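Local coordinates for glycoside hydrolase family 61 protein (Myceliophthora thermophila, PDB 5UFV) that uses a single copper ion to cleave crystalline and amorphous polysaccharides such as cellulose oxidatively, giving specifically C1-oxidised products, at residues Y7-G11 / K12-G16; E184-A187 / S188-A191. One frame throughout, in Å; residues are numbered along the deposited sequence.

Contact 1: residues Y7-G11 / K12-G16; sequences YNIAG and KDYPG
Asn8 swings its CG anti to the backbone N (chi1 -170°) and Asp13 sets its own CG anti to its carbonyl carbon (chi1 -80°), and these two torsions bring amide and carboxylate together across a beta hairpin with a two-residue loop. Strand 7-9 turns back into strand 12-15 through a type I' turn with Ala10 and Gly11 at its corners. Both take left-handed backbone angles, which a glycine adopts readily and an alanine less so.

On the face holding Asn8 and Asp13, a non-hydrogen-bonded pair, Asn8 ND2 donates to Asp13 OD1 (2.8 Å). The bond is bent, reaches the syn side of the oxygen from outside the carboxylate plane, and joins groups whose planes stand nearly perpendicular. Short polar residues suit this more exposed face. The flanking hydrogen-bonded pairs are Tyr7 with Tyr14, linked by Tyr7 N to Tyr14 O and Tyr14 N to Tyr7 O (2.8 Å each), and Ile9 with Lys12, where Ile9 N bonds Lys12 O (2.9 Å).

Tyr7, Ile9 and Tyr14 project from the other face and all touch Ile28, so apolar bulk fits these three; Lys12 shares the face at the exposed turn end, where a charged, flexible chain suits solvent. Ile9 CB lies against Tyr14 CE2 (3.9 Å), diagonally across the hairpin, while Tyr7 sends its hydroxyl to Gln29. Ile9 O lies at the edge of the Tyr14 ring, in its plane. This carbonyl is gripped twice, by Lys12 N and by a water that donates to Ile9 O (2.7 Å) and accepts from Tyr14 OH (2.5 Å).

Contact 2: residues E184-A187 / S188-A191; sequences EPAA and SYKA
Two overlapping type I beta turns, 186-189 and 187-190, wind the chain tightly through Ala187, Ser188 and Tyr189, the first closed by Tyr189 N bonding Ala186 O (3.0 Å) and the second by Lys190 N bonding Ala187 O (3.2 Å). The double turn leads the loop after strand 167-177 into the short, weakly bonded strand at about 190-191. Small side chains at Ala186, Ala187 and Ser188 suit this exposed bend.

Pro185, whose CB points at the following segment, packs that atom on Tyr189 CB (3.7 Å). Its rigid ring is well suited to the apolar patch, which Phe225 extends by touching Pro185 and meeting the Tyr189 ring edge-to-face. Lys190 reaches back along the chain, extended beyond CG, beside the Pro185 and Ala186 carbonyls, and its ammonium approaches Glu184 without touching it. An alanine here would lose the methylene chain and would probably leave the two carbonyls without that cover and Glu184 without this nearby positive charge. Glu184 also has a weak, long pairing with Lys86. At the end of its chain, Lys190 NZ lies 3.5 Å from Pro185 O.

In the fold
Contact 1 lies near the N-terminus and contact 2 comes late in the chain, after strand 167-177; their centres are 27 Å apart and their nearest atoms about 18 Å, so they do not touch. They belong to different sheets of the AA9 beta-sandwich. The 7-16 hairpin supplies an outermost strand, 12-15, and its neighbour, 4-9, to the four-stranded antiparallel sheet. The 184-191 turn delivers strand 190-191 to an edge of the mixed sheet, beside strand 101-107. Contact 1 also spans the sandwich, since Tyr7 and Ile9 touch strand 167-177 of the mixed sheet, whereas contact 2 stays at the surface, away from the copper site.

Contact 1: residues Y7-G11 / K12-G16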
ATOM      1  N   TYR A   7       2.061   6.083  11.823  1.00 24.74           N
ATOM      2  CA  TYR A   7       2.301   6.979  10.692  1.00 24.92           C
ATOM      3  C   TYR A   7       2.936   8.305  11.138  1.00 27.01           C
ATOM      4  O   TYR A   7       2.767   8.752  12.279  1.00 27.62           O
ATOM      5  CB  TYR A   7       0.988   7.317   9.952  1.00 24.85           C
ATOM      6  CG  TYR A   7       0.173   6.160   9.405  1.00 23.41           C
ATOM      7  CD1 TYR A   7      -0.771   5.523  10.186  1.00 22.39           C
ATOM      8  CD2 TYR A   7       0.321   5.739   8.093  1.00 22.52           C
ATOM      9  CE1 TYR A   7      -1.530   4.473   9.681  1.00 21.71           C
ATOM     10  CE2 TYR A   7      -0.419   4.688   7.590  1.00 22.07           C
ATOM     11  CZ  TYR A   7      -1.351   4.063   8.388  1.00 21.77           C
ATOM     12  OH  TYR A   7      -2.098   3.021   7.884  1.00 21.07           O
ATOM     13  N   ASN A   8       3.652   8.934  10.207  1.00 28.33           N
ATOM     14  CA  ASN A   8       4.006  10.343  10.315  1.00 30.99           C
ATOM     15  C   ASN A   8       3.483  11.097   9.097  1.00 30.31           C
ATOM     16  O   ASN A   8       3.898  10.855   7.977  1.00 30.05           O
ATOM     17  CB  ASN A   8       5.520  10.557  10.472  1.00 32.45           C
ATOM     18  CG  ASN A   8       5.859  11.992  10.815  1.00 34.01           C
ATOM     19  OD1 ASN A   8       5.678  12.897  10.002  1.00 38.25           O
ATOM     20  ND2 ASN A   8       6.293  12.216  12.034  1.00 33.89           N
ATOM     21  N   ILE A   9       2.564  12.012   9.331  1.00 31.27           N
ATOM     22  CA  ILE A   9       1.906  12.726   8.257  1.00 32.63           C
ATOM     23  C   ILE A   9       2.000  14.220   8.480  1.00 34.35           C
ATOM     24  O   ILE A   9       1.467  14.765   9.453  1.00 32.40           O
ATOM     25  CB  ILE A   9       0.436  12.306   8.137  1.00 33.75           C
ATOM     26  CG1 ILE A   9       0.371  10.841   7.682  1.00 33.31           C
ATOM     27  CG2 ILE A   9      -0.293  13.200   7.141  1.00 34.10           C
ATOM     28  CD1 ILE A   9      -0.896  10.132   8.031  1.00 32.90           C
ATOM     29  N   ALA A  10       2.677  14.867   7.534  1.00 37.38           N
ATOM     30  CA  ALA A  10       2.924  16.308   7.548  1.00 38.40           C
ATOM     31  C   ALA A  10       3.652  16.653   8.810  1.00 39.45           C
ATOM     32  O   ALA A  10       3.296  17.612   9.477  1.00 40.62           O
ATOM     33  CB  ALA A  10       1.625  17.081   7.436  1.00 38.87           C
ATOM     34  N   GLY A  11       4.644  15.828   9.159  1.00 39.54           N
ATOM     35  CA  GLY A  11       5.418  16.020  10.387  1.00 40.20           C
ATOM     36  C   GLY A  11       4.779  15.640  11.734  1.00 40.92           C
ATOM     37  O   GLY A  11       5.407  15.845  12.756  1.00 41.02           O
ATOM     38  N   LYS A  12       3.559  15.096  11.769  1.00 40.87           N
ATOM     39  CA  LYS A  12       2.931  14.701  13.043  1.00 41.43           C
ATOM     40  C   LYS A  12       2.789  13.193  13.151  1.00 38.69           C
ATOM     41  O   LYS A  12       2.657  12.480  12.151  1.00 33.63           O
ATOM     42  CB  LYS A  12       1.548  15.330  13.218  1.00 46.82           C
ATOM     43  CG  LYS A  12       1.453  16.714  12.604  1.00 55.74           C
ATOM     44  CD  LYS A  12       0.271  17.550  13.093  1.00 60.61           C
ATOM     45  CE  LYS A  12       0.453  18.994  12.632  1.00 66.17           C
ATOM     46  NZ  LYS A  12      -0.229  19.956  13.543  1.00 71.87           N
ATOM     47  N   ASP A  13       2.784  12.729  14.395  1.00 38.59           N
ATOM     48  CA  ASP A  13       2.803  11.314  14.701  1.00 36.49           C
ATOM     49  C   ASP A  13       1.393  10.828  14.944  1.00 34.89           C
ATOM     50  O   ASP A  13       0.628  11.468  15.672  1.00 33.75           O
ATOM     51  CB  ASP A  13       3.682  11.042  15.928  1.00 38.49           C
ATOM     52  CG  ASP A  13       5.174  11.017  15.589  1.00 41.94           C
ATOM     53  OD1 ASP A  13       5.538  10.882  14.400  1.00 44.03           O
ATOM     54  OD2 ASP A  13       6.002  11.129  16.511  1.00 47.28           O
ATOM     55  N   TYR A  14       1.043   9.709  14.305  1.00 31.24           N
ATOM     56  CA  TYR A  14      -0.275   9.143  14.464  1.00 30.01           C
ATOM     57  C   TYR A  14      -0.130   7.660  14.757  1.00 28.96           C
ATOM     58  O   TYR A  14       0.324   6.914  13.907  1.00 28.43           O
ATOM     59  CB  TYR A  14      -1.140   9.356  13.218  1.00 29.12           C
ATOM     60  CG  TYR A  14      -1.462  10.814  12.907  1.00 30.74           C
ATOM     61  CD1 TYR A  14      -2.556  11.455  13.476  1.00 31.54           C
ATOM     62  CD2 TYR A  14      -0.674  11.546  12.028  1.00 31.05           C
ATOM     63  CE1 TYR A  14      -2.854  12.785  13.175  1.00 32.35           C
ATOM     64  CE2 TYR A  14      -0.954  12.864  11.735  1.00 32.52           C
ATOM     65  CZ  TYR A  14      -2.048  13.475  12.302  1.00 32.96           C
ATOM     66  OH  TYR A  14      -2.300  14.777  11.998  1.00 33.38           O
ATOM     67  N   PRO A  15      -0.534   7.227  15.960  1.00 28.70           N
ATOM     68  CA  PRO A  15      -0.489   5.803  16.247  1.00 28.85           C
ATOM     69  C   PRO A  15      -1.472   5.000  15.408  1.00 28.07           C
ATOM     70  O   PRO A  15      -2.537   5.470  15.027  1.00 28.82           O
ATOM     71  CB  PRO A  15      -0.847   5.704  17.724  1.00 29.49           C
ATOM     72  CG  PRO A  15      -1.389   7.032  18.121  1.00 30.51           C
ATOM     73  CD  PRO A  15      -1.126   8.023  17.049  1.00 29.65           C
ATOM     74  N   GLY A  16      -1.100   3.783  15.100  1.00 26.94           N
ATOM     75  CA  GLY A  16      -2.022   2.935  14.411  1.00 27.07           C
ATOM     76  C   GLY A  16      -2.954   2.208  15.375  1.00 26.58           C
ATOM     77  O   GLY A  16      -2.833   2.292  16.611  1.00 23.25           O
TER
HETATM   78  O   HOH W   1      -1.111  15.580   9.901  1.00 27.84           O

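Contact 2: residues E184-A187 / S188-A191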
ATOM      1  N   GLU A 184      -7.480  15.711 -10.317  1.00 64.84           N
ATOM      2  CA  GLU A 184      -8.101  14.441 -10.038  1.00 63.70           C
ATOM      3  C   GLU A 184      -7.606  13.454 -11.087  1.00 58.23           C
ATOM      4  O   GLU A 184      -7.509  13.778 -12.264  1.00 56.84           O
ATOM      5  CB  GLU A 184      -9.628  14.560 -10.038  1.00 71.46           C
ATOM      6  CG  GLU A 184     -10.185  15.034  -8.686  1.00 79.75           C
ATOM      7  CD  GLU A 184     -11.546  14.435  -8.318  1.00 85.88           C
ATOM      8  OE1 GLU A 184     -12.324  14.055  -9.233  1.00 89.79           O
ATOM      9  OE2 GLU A 184     -11.842  14.350  -7.101  1.00 84.10           O
ATOM     10  N   PRO A 185      -7.222  12.253 -10.649  1.00 53.81           N
ATOM     11  CA  PRO A 185      -6.748  11.307 -11.644  1.00 52.56           C
ATOM     12  C   PRO A 185      -7.854  10.853 -12.585  1.00 50.49           C
ATOM     13  O   PRO A 185      -8.979  10.631 -12.162  1.00 49.68           O
ATOM     14  CB  PRO A 185      -6.209  10.136 -10.805  1.00 50.76           C
ATOM     15  CG  PRO A 185      -6.699  10.355  -9.415  1.00 49.80           C
ATOM     16  CD  PRO A 185      -6.947  11.813  -9.268  1.00 50.74           C
ATOM     17  N   ALA A 186      -7.508  10.720 -13.854  1.00 51.72           N
ATOM     18  CA  ALA A 186      -8.411  10.189 -14.861  1.00 52.94           C
ATOM     19  C   ALA A 186      -8.749   8.742 -14.564  1.00 53.30           C
ATOM     20  O   ALA A 186      -8.071   8.089 -13.774  1.00 54.71           O
ATOM     21  CB  ALA A 186      -7.785  10.309 -16.248  1.00 53.47           C
ATOM     22  N   ALA A 187      -9.795   8.244 -15.216  1.00 55.86           N
ATOM     23  CA  ALA A 187     -10.279   6.877 -15.002  1.00 55.34           C
ATOM     24  C   ALA A 187      -9.198   5.820 -15.282  1.00 54.64           C
ATOM     25  O   ALA A 187      -9.215   4.749 -14.677  1.00 56.86           O
ATOM     26  CB  ALA A 187     -11.532   6.618 -15.846  1.00 57.01           C
ATOM     27  N   SER A 188      -8.251   6.126 -16.168  1.00 53.57           N
ATOM     28  CA  SER A 188      -7.159   5.191 -16.503  1.00 52.37           C
ATOM     29  C   SER A 188      -6.111   5.036 -15.392  1.00 48.99           C
ATOM     30  O   SER A 188      -5.236   4.164 -15.471  1.00 46.41           O
ATOM     31  CB  SER A 188      -6.449   5.659 -17.774  1.00 52.19           C
ATOM     32  OG  SER A 188      -5.996   6.978 -17.588  1.00 51.59           O
ATOM     33  N   TYR A 189      -6.175   5.913 -14.393  1.00 47.55           N
ATOM     34  CA  TYR A 189      -5.270   5.864 -13.232  1.00 46.33           C
ATOM     35  C   TYR A 189      -5.930   5.141 -12.055  1.00 44.83           C
ATOM     36  O   TYR A 189      -5.271   4.801 -11.070  1.00 45.20           O
ATOM     37  CB  TYR A 189      -4.843   7.280 -12.792  1.00 45.29           C
ATOM     38  CG  TYR A 189      -3.799   7.952 -13.656  1.00 46.36           C
ATOM     39  CD1 TYR A 189      -2.484   7.526 -13.635  1.00 46.57           C
ATOM     40  CD2 TYR A 189      -4.118   9.035 -14.477  1.00 49.90           C
ATOM     41  CE1 TYR A 189      -1.506   8.131 -14.415  1.00 47.08           C
ATOM     42  CE2 TYR A 189      -3.144   9.649 -15.264  1.00 51.54           C
ATOM     43  CZ  TYR A 189      -1.836   9.186 -15.226  1.00 49.47           C
ATOM     44  OH  TYR A 189      -0.851   9.773 -15.978  1.00 48.95           O
ATOM     45  N   LYS A 190      -7.228   4.905 -12.163  1.00 45.22           N
ATOM     46  CA  LYS A 190      -8.006   4.358 -11.058  1.00 43.84           C
ATOM     47  C   LYS A 190      -8.330   2.883 -11.266  1.00 42.39           C
ATOM     48  O   LYS A 190      -8.456   2.433 -12.411  1.00 44.62           O
ATOM     49  CB  LYS A 190      -9.319   5.125 -10.909  1.00 45.53           C
ATOM     50  CG  LYS A 190      -9.173   6.535 -10.370  1.00 45.36           C
ATOM     51  CD  LYS A 190     -10.415   7.335 -10.726  1.00 47.17           C
ATOM     52  CE  LYS A 190     -10.673   8.465  -9.745  1.00 47.66           C
ATOM     53  NZ  LYS A 190     -11.711   9.363 -10.317  1.00 48.89           N
ATOM     54  N   ALA A 191      -8.457   2.163 -10.141  1.00 39.85           N
ATOM     55  CA  ALA A 191      -8.861   0.746 -10.085  1.00 36.37           C
ATOM     56  C   ALA A 191      -9.730   0.457  -8.866  1.00 34.24           C
ATOM     57  O   ALA A 191      -9.760   1.217  -7.897  1.00 32.64           O
ATOM     58  CB  ALA A 191      -7.641  -0.135 -10.011  1.00 35.10           C
TER